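Local coordinates for protein ORF48 (Lactococcus phage TP901-1, PDB 3UH8) that is a structural protein of the phage baseplate, its immunoglobulin-like N-terminal domain belonging to the BppU family and probably helping to build the host-adhesion device, at residues R93-S99 / S113-Y119; F5-T11 / V33-N39; L48-C53 / E66-F72. All coordinates share one frame; numbering follows the deposited sequence.

Contact 1 of 3, residues R93-S99 / S113-Y119; sequences RNEAYFS and STRTFHY
His118 and Tyr119 face Glu95 and Asn94 across an antiparallel strand pair of the immunoglobulin-like domain, and their rings leave the sheet on different faces. On the Glu95 side the imidazole is sandwiched. Arg93, its chain extended from CG to NE, sets its guanidinium edge-on over one face of the ring, with NE 3.2 Å from His118 CG and the two planes 83° apart. Glu95 CG packs over the opposite face, and the Glu95 chain, CG anti to the backbone N (chi1 -177°), carries the carboxylate on to a weak bond from His118 NE2 to Glu95 OE2. The other carboxylate oxygen, Glu95 OE1, lies 3.1 Å from Thr116 OG1.

On the Asn94 side the phenol ring of Tyr119 takes Asn94 CB over its face, 3.6 Å from the ring centroid, in a CH-pi contact; the amide plane runs nearly parallel to the ring, 12° apart. The polar ends are bonded elsewhere: Tyr119 OH to Ala87 O and Asn94 ND2 to Phe90 O. Ala96 CB meets the edge of the same ring. Toward the interior, where Leu8 packs on both, the Phe117 and Phe98 rings lie nearly parallel but offset so far that they hardly overlap, Phe98 CE2 meeting Phe117 CE1.

Paired backbone bonds join Asn94 with Tyr119 and Ala96 with Phe117. Beyond them the register slips by one residue, and a side chain takes over a backbone role: Phe98 N donates to Thr114 OG1 at 2.8 Å, while Thr114 N returns a bond to Phe98 O at 2.7 Å.

Contact 2 of 3, residues F5-T11 / V33-N39; sequences FITLSTT and VAQIVEN
Ile6 N donates to Val33 O, the first of five backbone hydrogen bonds that alternate in direction between Phe5-Thr11 and Val33-Asn39. Ile6 O then accepts from Gln35 N, Gln35 O from Leu8 N, Leu8 O from Val37 N, and Val37 O from Thr10 N; the Val37 N to Leu8 O bond is short at 2.7 Å but bent, 141° at the hydrogen. The apolar contacts divide between two faces. On one, Val33 CG1 lies in the plane of the Phe5 ring at its edge, 3.7 Å from CD1, while Gln35 CB sits near Phe5 CZ and Thr7 CG2 touches Gln35 CG and Val37 CG2. On the other, Leu8 CD1 reaches Ala34 CB at 4.0 Å. This is a parallel pairing within the mixed sheet of the immunoglobulin-like fold, and its Ile6, Leu8, Ala34 and Ile36 side turns inward, where Leu79 packs on Ala34 and Ile36. Side-chain polar bonds gather round Thr10 and Thr11. Thr10 OG1 donates to Glu38 OE1 at 3.0 Å, on the anti side and 25° out of the carboxylate plane, and Glu38 OE2 forms a salt bridge with Lys43. Thr11 OG1 accepts from Asn39 N at 3.3 Å, while its CG2 packs on Glu38 CG.

Contact 3 of 3, residues L48-C53 / E66-F72; sequences LQPFFC and EESVVSF
Phe52 and Glu67 form the hydrogen-bonded pair of a beta hairpin, strands 49-54 and 65-73, in the immunoglobulin-like domain. Phe52 N donates to Glu67 O at 2.7 Å and Glu67 N returns a bond to Phe52 O at 2.9 Å, satisfying all four backbone atoms. Their side chains run side by side on one face, Glu67 OE1 coming within 3.9 Å of Phe52 CD2, but the carboxylate finds its bonds elsewhere: OE1 with Tyr81 OH and OE2 with Ser84 OG. Tyr81 also stacks on the Phe52 ring, so one residue serves both partners. On the Phe51 face, Glu66 CG rests against Cys53 SG, and Glu66 OE1 makes a salt bridge to Arg101, whose cation also meets the Phe51 ring.

Toward the start of strand 49-54, Pro50 has no N-H to offer, but its carbonyl still works: Val69 N donates to Pro50 O at 3.1 Å, with a weak second bond from Gln49 NE2. Gln49 NE2 has its stronger bond to Val69 O, 2.8 Å away and in the Gln49 amide plane. A bend at chi2 (68°) folds the Gln49 chain back to reach it, so the side chain joins the two strands just where Val69 leaves regular pairing. The other end of the amide, OE1, stands 3.4 Å from Phe72 CE2, amide and ring planes 84° apart. Val69 CB packs on Pro50 CG. Over the centre of the Phe72 ring sits Pro50 CD, 3.6 Å from the centroid and 9° off the normal.

How the contacts relate
All three contacts belong to one mixed sheet, and contact 1 touches both of the others. Its strand 92-103 lies beside strand 49-54 of contact 3: Phe51 N is 2.7 Å from Ser99 O and Cys53 N 2.9 Å from Tyr97 O, both probable hydrogen bonds. On the side of contact 2, Arg115 N approaches Ser9 O at 3.1 Å, again probably a hydrogen bond, and Arg115 CD packs on Thr11 O. The centres of contacts 1 and 2 are about 11 Å apart, those of 1 and 3 about 13 Å. Contacts 2 and 3 do not meet, their nearest atoms being about 7 Å apart; strand 78-82 pairs with strands from both.

Contact 1 of 3, residues R93-S99 / S113-Y119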
loop_
_atom_site.group_PDB
_atom_site.type_symbol
_atom_site.label_atom_id
_atom_site.label_comp_id
_atom_site.label_asym_id
_atom_site.label_seq_id
_atom_site.Cartn_x
_atom_site.Cartn_y
_atom_site.Cartn_z
ATOM N N ARG A 93 -11.051 -9.670 6.059
ATOM C CA ARG A 93 -10.914 -8.650 5.028
ATOM C C ARG A 93 -10.465 -7.298 5.577
ATOM O O ARG A 93 -11.129 -6.713 6.436
ATOM C CB ARG A 93 -12.176 -8.536 4.157
ATOM C CG ARG A 93 -11.893 -7.861 2.825
ATOM C CD ARG A 93 -13.057 -7.908 1.859
ATOM N NE ARG A 93 -12.779 -7.050 0.707
ATOM C CZ ARG A 93 -13.462 -7.049 -0.433
ATOM N NH1 ARG A 93 -14.472 -7.886 -0.609
ATOM N NH2 ARG A 93 -13.124 -6.225 -1.415
ATOM N N ASN A 94 -9.326 -6.814 5.064
ATOM C CA ASN A 94 -8.726 -5.536 5.436
ATOM C C ASN A 94 -8.839 -4.534 4.297
ATOM O O ASN A 94 -8.811 -4.924 3.130
ATOM C CB ASN A 94 -7.261 -5.730 5.808
ATOM C CG ASN A 94 -7.042 -6.410 7.131
ATOM O OD1 ASN A 94 -6.764 -5.763 8.143
ATOM N ND2 ASN A 94 -7.135 -7.731 7.153
ATOM N N GLU A 95 -8.951 -3.243 4.642
ATOM C CA GLU A 95 -9.045 -2.142 3.685
ATOM C C GLU A 95 -7.909 -1.157 3.953
ATOM O O GLU A 95 -7.720 -0.734 5.095
ATOM C CB GLU A 95 -10.419 -1.456 3.785
ATOM C CG GLU A 95 -10.638 -0.343 2.769
ATOM C CD GLU A 95 -12.051 0.197 2.639
ATOM O OE1 GLU A 95 -12.235 1.177 1.881
ATOM O OE2 GLU A 95 -12.977 -0.364 3.269
ATOM N N ALA A 96 -7.142 -0.814 2.902
ATOM C CA ALA A 96 -6.002 0.104 2.997
ATOM C C ALA A 96 -5.815 0.949 1.736
ATOM O O ALA A 96 -6.477 0.703 0.727
ATOM C CB ALA A 96 -4.729 -0.678 3.302
ATOM N N TYR A 97 -4.914 1.952 1.803
ATOM C CA TYR A 97 -4.568 2.841 0.691
ATOM C C TYR A 97 -3.141 3.396 0.839
ATOM O O TYR A 97 -2.601 3.419 1.945
ATOM C CB TYR A 97 -5.615 3.968 0.518
ATOM C CG TYR A 97 -5.506 5.112 1.505
ATOM C CD1 TYR A 97 -4.818 6.278 1.177
ATOM C CD2 TYR A 97 -6.135 5.053 2.747
ATOM C CE1 TYR A 97 -4.726 7.340 2.074
ATOM C CE2 TYR A 97 -6.066 6.119 3.644
ATOM C CZ TYR A 97 -5.350 7.256 3.306
ATOM O OH TYR A 97 -5.249 8.311 4.174
ATOM N N PHE A 98 -2.545 3.855 -0.276
ATOM C CA PHE A 98 -1.210 4.447 -0.272
ATOM C C PHE A 98 -1.277 5.954 -0.452
ATOM O O PHE A 98 -1.902 6.431 -1.396
ATOM C CB PHE A 98 -0.293 3.800 -1.321
ATOM C CG PHE A 98 0.109 2.385 -0.985
ATOM C CD1 PHE A 98 1.104 2.133 -0.045
ATOM C CD2 PHE A 98 -0.514 1.306 -1.589
ATOM C CE1 PHE A 98 1.457 0.822 0.287
ATOM C CE2 PHE A 98 -0.152 -0.006 -1.268
ATOM C CZ PHE A 98 0.831 -0.239 -0.330
ATOM N N SER A 99 -0.648 6.695 0.470
ATOM C CA SER A 99 -0.586 8.155 0.474
ATOM C C SER A 99 0.850 8.599 0.184
ATOM O O SER A 99 1.787 8.081 0.792
ATOM C CB SER A 99 -1.065 8.697 1.817
ATOM O OG SER A 99 -0.825 10.088 1.951
ATOM N N SER A 113 -2.937 10.543 -3.272
ATOM C CA SER A 113 -3.046 9.182 -2.753
ATOM C C SER A 113 -3.735 8.244 -3.729
ATOM O O SER A 113 -4.383 8.701 -4.674
ATOM C CB SER A 113 -3.795 9.178 -1.421
ATOM O OG SER A 113 -5.066 9.799 -1.527
ATOM N N THR A 114 -3.593 6.930 -3.497
ATOM C CA THR A 114 -4.267 5.908 -4.293
ATOM C C THR A 114 -5.675 5.767 -3.722
ATOM O O THR A 114 -5.963 6.254 -2.623
ATOM C CB THR A 114 -3.553 4.532 -4.200
ATOM O OG1 THR A 114 -3.680 4.001 -2.877
ATOM C CG2 THR A 114 -2.094 4.570 -4.637
ATOM N N ARG A 115 -6.535 5.065 -4.444
ATOM C CA ARG A 115 -7.876 4.795 -3.961
ATOM C C ARG A 115 -7.803 3.533 -3.123
ATOM O O ARG A 115 -6.841 2.772 -3.271
ATOM C CB ARG A 115 -8.837 4.674 -5.133
ATOM C CG ARG A 115 -9.115 6.055 -5.716
ATOM C CD ARG A 115 -9.911 6.029 -6.997
ATOM N NE ARG A 115 -11.091 5.173 -6.893
ATOM C CZ ARG A 115 -12.341 5.618 -6.839
ATOM N NH1 ARG A 115 -12.594 6.919 -6.905
ATOM N NH2 ARG A 115 -13.351 4.763 -6.747
ATOM N N THR A 116 -8.760 3.337 -2.195
ATOM C CA THR A 116 -8.747 2.166 -1.314
ATOM C C THR A 116 -8.802 0.847 -2.073
ATOM O O THR A 116 -9.364 0.767 -3.167
ATOM C CB THR A 116 -9.823 2.224 -0.214
ATOM O OG1 THR A 116 -11.125 2.153 -0.794
ATOM C CG2 THR A 116 -9.689 3.431 0.696
ATOM N N PHE A 117 -8.176 -0.170 -1.493
ATOM C CA PHE A 117 -8.136 -1.528 -2.004
ATOM C C PHE A 117 -8.259 -2.460 -0.815
ATOM O O PHE A 117 -8.038 -2.046 0.329
ATOM C CB PHE A 117 -6.836 -1.790 -2.786
ATOM C CG PHE A 117 -5.574 -1.887 -1.959
ATOM C CD1 PHE A 117 -4.865 -0.744 -1.610
ATOM C CD2 PHE A 117 -5.076 -3.121 -1.559
ATOM C CE1 PHE A 117 -3.699 -0.833 -0.843
ATOM C CE2 PHE A 117 -3.909 -3.209 -0.793
ATOM C CZ PHE A 117 -3.227 -2.065 -0.443
ATOM N N HIS A 118 -8.584 -3.720 -1.084
ATOM C CA HIS A 118 -8.721 -4.705 -0.033
ATOM C C HIS A 118 -7.711 -5.820 -0.156
ATOM O O HIS A 118 -7.293 -6.164 -1.262
ATOM C CB HIS A 118 -10.137 -5.285 -0.023
ATOM C CG HIS A 118 -11.189 -4.322 0.435
ATOM N ND1 HIS A 118 -11.827 -3.478 -0.457
ATOM C CD2 HIS A 118 -11.714 -4.133 1.668
ATOM C CE1 HIS A 118 -12.700 -2.790 0.263
ATOM N NE2 HIS A 118 -12.670 -3.154 1.547
ATOM N N TYR A 119 -7.332 -6.390 0.993
ATOM C CA TYR A 119 -6.456 -7.548 1.104
ATOM C C TYR A 119 -6.986 -8.448 2.214
ATOM O O TYR A 119 -7.643 -7.963 3.140
ATOM C CB TYR A 119 -4.973 -7.161 1.285
ATOM C CG TYR A 119 -4.602 -6.569 2.627
ATOM C CD1 TYR A 119 -4.131 -7.372 3.661
ATOM C CD2 TYR A 119 -4.639 -5.192 2.837
ATOM C CE1 TYR A 119 -3.751 -6.828 4.888
ATOM C CE2 TYR A 119 -4.257 -4.636 4.059
ATOM C CZ TYR A 119 -3.812 -5.459 5.081
ATOM O OH TYR A 119 -3.455 -4.926 6.292
#

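Contact 2 of 3, residues F5-T11 / V33-N39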
loop_
_atom_site.group_PDB
_atom_site.type_symbol
_atom_site.label_atom_id
_atom_site.label_comp_id
_atom_site.label_asym_id
_atom_site.label_seq_id
_atom_site.Cartn_x
_atom_site.Cartn_y
_atom_site.Cartn_z
ATOM N N PHE A 5 1.909 -9.088 -6.012
ATOM C CA PHE A 5 1.859 -8.026 -7.018
ATOM C C PHE A 5 0.458 -7.616 -7.443
ATOM O O PHE A 5 -0.333 -8.458 -7.869
ATOM C CB PHE A 5 2.731 -8.350 -8.239
ATOM C CG PHE A 5 2.824 -7.237 -9.260
ATOM C CD1 PHE A 5 3.572 -6.095 -9.006
ATOM C CD2 PHE A 5 2.168 -7.336 -10.481
ATOM C CE1 PHE A 5 3.652 -5.065 -9.950
ATOM C CE2 PHE A 5 2.254 -6.309 -11.426
ATOM C CZ PHE A 5 2.995 -5.180 -11.154
ATOM N N ILE A 6 0.179 -6.304 -7.350
ATOM C CA ILE A 6 -1.085 -5.657 -7.724
ATOM C C ILE A 6 -0.831 -4.279 -8.352
ATOM O O ILE A 6 0.187 -3.647 -8.063
ATOM C CB ILE A 6 -2.107 -5.565 -6.545
ATOM C CG1 ILE A 6 -1.528 -4.829 -5.311
ATOM C CG2 ILE A 6 -2.716 -6.933 -6.193
ATOM C CD1 ILE A 6 -2.569 -4.259 -4.376
ATOM N N THR A 7 -1.766 -3.816 -9.196
ATOM C CA THR A 7 -1.703 -2.504 -9.842
ATOM C C THR A 7 -2.777 -1.616 -9.202
ATOM O O THR A 7 -3.961 -1.953 -9.255
ATOM C CB THR A 7 -1.865 -2.637 -11.369
ATOM O OG1 THR A 7 -1.013 -3.678 -11.852
ATOM C CG2 THR A 7 -1.564 -1.340 -12.104
ATOM N N LEU A 8 -2.360 -0.498 -8.583
ATOM C CA LEU A 8 -3.284 0.417 -7.913
ATOM C C LEU A 8 -3.436 1.748 -8.624
ATOM O O LEU A 8 -2.441 2.364 -9.008
ATOM C CB LEU A 8 -2.904 0.621 -6.436
ATOM C CG LEU A 8 -2.937 -0.631 -5.560
ATOM C CD1 LEU A 8 -2.260 -0.386 -4.246
ATOM C CD2 LEU A 8 -4.358 -1.133 -5.350
ATOM N N SER A 9 -4.692 2.195 -8.779
ATOM C CA SER A 9 -5.051 3.440 -9.447
ATOM C C SER A 9 -5.402 4.574 -8.477
ATOM O O SER A 9 -5.881 4.324 -7.368
ATOM C CB SER A 9 -6.194 3.209 -10.430
ATOM O OG SER A 9 -6.525 4.395 -11.131
ATOM N N THR A 10 -5.166 5.822 -8.919
ATOM C CA THR A 10 -5.471 7.042 -8.163
ATOM C C THR A 10 -6.772 7.664 -8.678
ATOM O O THR A 10 -7.450 8.389 -7.948
ATOM C CB THR A 10 -4.307 8.041 -8.234
ATOM O OG1 THR A 10 -4.122 8.460 -9.588
ATOM C CG2 THR A 10 -3.008 7.478 -7.675
ATOM N N THR A 11 -7.095 7.376 -9.944
ATOM C CA THR A 11 -8.293 7.842 -10.635
ATOM C C THR A 11 -9.424 6.813 -10.536
ATOM O O THR A 11 -10.547 7.168 -10.185
ATOM C CB THR A 11 -7.968 8.130 -12.120
ATOM O OG1 THR A 11 -7.475 6.934 -12.722
ATOM C CG2 THR A 11 -6.960 9.255 -12.316
ATOM N N VAL A 33 3.746 -5.831 -3.471
ATOM C CA VAL A 33 4.445 -5.117 -4.537
ATOM C C VAL A 33 3.349 -4.406 -5.331
ATOM O O VAL A 33 2.450 -5.063 -5.857
ATOM C CB VAL A 33 5.333 -6.048 -5.410
ATOM C CG1 VAL A 33 6.124 -5.245 -6.442
ATOM C CG2 VAL A 33 6.282 -6.876 -4.544
ATOM N N ALA A 34 3.367 -3.071 -5.337
ATOM C CA ALA A 34 2.316 -2.316 -6.016
ATOM C C ALA A 34 2.790 -1.415 -7.147
ATOM O O ALA A 34 3.762 -0.676 -6.987
ATOM C CB ALA A 34 1.494 -1.524 -5.009
ATOM N N GLN A 35 2.083 -1.476 -8.292
ATOM C CA GLN A 35 2.324 -0.626 -9.459
ATOM C C GLN A 35 1.324 0.540 -9.363
ATOM O O GLN A 35 0.115 0.311 -9.415
ATOM C CB GLN A 35 2.148 -1.427 -10.772
ATOM C CG GLN A 35 2.113 -0.555 -12.027
ATOM C CD GLN A 35 3.428 -0.519 -12.750
ATOM O OE1 GLN A 35 3.780 -1.450 -13.483
ATOM N NE2 GLN A 35 4.164 0.572 -12.596
ATOM N N ILE A 36 1.816 1.767 -9.128
ATOM C CA ILE A 36 0.978 2.955 -9.030
ATOM C C ILE A 36 0.600 3.406 -10.443
ATOM O O ILE A 36 1.440 3.465 -11.344
ATOM C CB ILE A 36 1.600 4.061 -8.145
ATOM C CG1 ILE A 36 2.146 3.494 -6.803
ATOM C CG2 ILE A 36 0.632 5.204 -7.893
ATOM C CD1 ILE A 36 1.168 2.584 -5.897
ATOM N N VAL A 37 -0.691 3.628 -10.621
ATOM C CA VAL A 37 -1.280 3.975 -11.900
ATOM C C VAL A 37 -2.185 5.204 -11.807
ATOM O O VAL A 37 -2.871 5.410 -10.806
ATOM C CB VAL A 37 -1.930 2.704 -12.528
ATOM C CG1 VAL A 37 -3.353 2.933 -13.019
ATOM C CG2 VAL A 37 -1.052 2.128 -13.634
ATOM N N GLU A 38 -2.140 6.040 -12.848
ATOM C CA GLU A 38 -2.975 7.227 -12.999
ATOM C C GLU A 38 -3.495 7.174 -14.431
ATOM O O GLU A 38 -2.709 7.295 -15.374
ATOM C CB GLU A 38 -2.192 8.522 -12.703
ATOM C CG GLU A 38 -3.096 9.730 -12.521
ATOM C CD GLU A 38 -2.510 10.867 -11.709
ATOM O OE1 GLU A 38 -2.999 11.103 -10.580
ATOM O OE2 GLU A 38 -1.580 11.540 -12.210
ATOM N N ASN A 39 -4.808 6.899 -14.583
ATOM C CA ASN A 39 -5.517 6.730 -15.862
ATOM C C ASN A 39 -5.014 5.523 -16.690
ATOM O O ASN A 39 -4.985 5.580 -17.923
ATOM C CB ASN A 39 -5.549 8.033 -16.688
ATOM C CG ASN A 39 -6.457 9.109 -16.148
ATOM O OD1 ASN A 39 -7.584 8.862 -15.697
ATOM N ND2 ASN A 39 -6.012 10.348 -16.255
#

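Contact 3 of 3, residues L48-C53 / E66-F72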
loop_
_atom_site.group_PDB
_atom_site.type_symbol
_atom_site.label_atom_id
_atom_site.label_comp_id
_atom_site.label_asym_id
_atom_site.label_seq_id
_atom_site.Cartn_x
_atom_site.Cartn_y
_atom_site.Cartn_z
ATOM N N LEU A 48 8.454 12.328 -3.640
ATOM C CA LEU A 48 7.396 11.969 -2.696
ATOM C C LEU A 48 7.671 10.625 -2.039
ATOM O O LEU A 48 8.220 9.715 -2.670
ATOM C CB LEU A 48 5.997 11.974 -3.348
ATOM C CG LEU A 48 5.484 13.297 -3.943
ATOM C CD1 LEU A 48 4.177 13.088 -4.670
ATOM C CD2 LEU A 48 5.299 14.360 -2.878
ATOM N N GLN A 49 7.280 10.510 -0.764
ATOM C CA GLN A 49 7.449 9.322 0.063
ATOM C C GLN A 49 6.117 8.571 0.206
ATOM O O GLN A 49 5.137 9.164 0.666
ATOM C CB GLN A 49 8.023 9.732 1.434
ATOM C CG GLN A 49 8.038 8.653 2.520
ATOM C CD GLN A 49 8.999 7.531 2.245
ATOM O OE1 GLN A 49 10.104 7.734 1.730
ATOM N NE2 GLN A 49 8.596 6.320 2.597
ATOM N N PRO A 50 6.051 7.275 -0.184
ATOM C CA PRO A 50 4.788 6.535 -0.031
ATOM C C PRO A 50 4.540 6.072 1.402
ATOM O O PRO A 50 5.476 5.715 2.118
ATOM C CB PRO A 50 4.933 5.355 -0.995
ATOM C CG PRO A 50 6.386 5.218 -1.255
ATOM C CD PRO A 50 7.117 6.425 -0.752
ATOM N N PHE A 51 3.269 6.091 1.813
ATOM C CA PHE A 51 2.845 5.682 3.147
ATOM C C PHE A 51 1.727 4.660 3.080
ATOM O O PHE A 51 0.773 4.835 2.321
ATOM C CB PHE A 51 2.400 6.900 3.971
ATOM C CG PHE A 51 3.533 7.690 4.579
ATOM C CD1 PHE A 51 3.971 7.424 5.870
ATOM C CD2 PHE A 51 4.163 8.698 3.863
ATOM C CE1 PHE A 51 5.022 8.155 6.432
ATOM C CE2 PHE A 51 5.204 9.437 4.432
ATOM C CZ PHE A 51 5.634 9.152 5.707
ATOM N N PHE A 52 1.848 3.589 3.874
ATOM C CA PHE A 52 0.828 2.551 3.960
ATOM C C PHE A 52 -0.175 2.988 5.021
ATOM O O PHE A 52 0.174 3.075 6.201
ATOM C CB PHE A 52 1.451 1.180 4.294
ATOM C CG PHE A 52 0.446 0.090 4.588
ATOM C CD1 PHE A 52 -0.201 -0.581 3.556
ATOM C CD2 PHE A 52 0.137 -0.261 5.897
ATOM C CE1 PHE A 52 -1.133 -1.585 3.828
ATOM C CE2 PHE A 52 -0.788 -1.273 6.167
ATOM C CZ PHE A 52 -1.419 -1.927 5.133
ATOM N N CYS A 53 -1.406 3.295 4.594
ATOM C CA CYS A 53 -2.462 3.729 5.500
ATOM C C CYS A 53 -3.521 2.640 5.635
ATOM O O CYS A 53 -4.346 2.464 4.738
ATOM C CB CYS A 53 -3.061 5.060 5.051
ATOM S SG CYS A 53 -1.858 6.406 4.896
ATOM N N GLU A 66 -0.677 4.326 10.103
ATOM C CA GLU A 66 0.212 4.838 9.061
ATOM C C GLU A 66 1.625 4.335 9.244
ATOM O O GLU A 66 2.182 4.435 10.340
ATOM C CB GLU A 66 0.219 6.362 9.016
ATOM C CG GLU A 66 -1.065 6.966 8.488
ATOM C CD GLU A 66 -1.089 8.482 8.490
ATOM O OE1 GLU A 66 -2.033 9.065 7.910
ATOM O OE2 GLU A 66 -0.160 9.098 9.061
ATOM N N GLU A 67 2.210 3.813 8.161
ATOM C CA GLU A 67 3.571 3.280 8.149
ATOM C C GLU A 67 4.280 3.705 6.876
ATOM O O GLU A 67 3.716 3.575 5.787
ATOM C CB GLU A 67 3.553 1.750 8.234
ATOM C CG GLU A 67 2.960 1.183 9.514
ATOM C CD GLU A 67 2.551 -0.273 9.435
ATOM O OE1 GLU A 67 3.004 -0.974 8.502
ATOM O OE2 GLU A 67 1.779 -0.719 10.313
ATOM N N SER A 68 5.520 4.199 7.010
ATOM C CA SER A 68 6.329 4.607 5.864
ATOM C C SER A 68 6.817 3.374 5.107
ATOM O O SER A 68 7.291 2.418 5.729
ATOM C CB SER A 68 7.506 5.468 6.311
ATOM O OG SER A 68 8.497 4.716 6.991
ATOM N N VAL A 69 6.660 3.386 3.773
ATOM C CA VAL A 69 7.086 2.302 2.882
ATOM C C VAL A 69 8.605 2.435 2.690
ATOM O O VAL A 69 9.093 3.524 2.375
ATOM C CB VAL A 69 6.287 2.315 1.546
ATOM C CG1 VAL A 69 6.848 1.316 0.534
ATOM C CG2 VAL A 69 4.803 2.046 1.789
ATOM N N VAL A 70 9.345 1.338 2.922
ATOM C CA VAL A 70 10.808 1.326 2.844
ATOM C C VAL A 70 11.340 1.382 1.406
ATOM O O VAL A 70 12.055 2.325 1.081
ATOM C CB VAL A 70 11.463 0.207 3.709
ATOM C CG1 VAL A 70 12.989 0.322 3.717
ATOM C CG2 VAL A 70 10.927 0.227 5.138
ATOM N N SER A 71 10.988 0.403 0.553
ATOM C CA SER A 71 11.482 0.329 -0.829
ATOM C C SER A 71 10.471 0.786 -1.876
ATOM O O SER A 71 9.309 0.374 -1.839
ATOM C CB SER A 71 11.978 -1.076 -1.146
ATOM O OG SER A 71 12.910 -1.515 -0.171
ATOM N N PHE A 72 10.931 1.632 -2.820
ATOM C CA PHE A 72 10.115 2.176 -3.908
ATOM C C PHE A 72 10.939 2.706 -5.073
ATOM O O PHE A 72 12.033 3.233 -4.881
ATOM C CB PHE A 72 9.137 3.267 -3.405
ATOM C CG PHE A 72 9.762 4.464 -2.725
ATOM C CD1 PHE A 72 9.998 5.639 -3.428
ATOM C CD2 PHE A 72 10.093 4.424 -1.374
ATOM C CE1 PHE A 72 10.570 6.749 -2.796
ATOM C CE2 PHE A 72 10.672 5.531 -0.748
ATOM C CZ PHE A 72 10.899 6.687 -1.459
#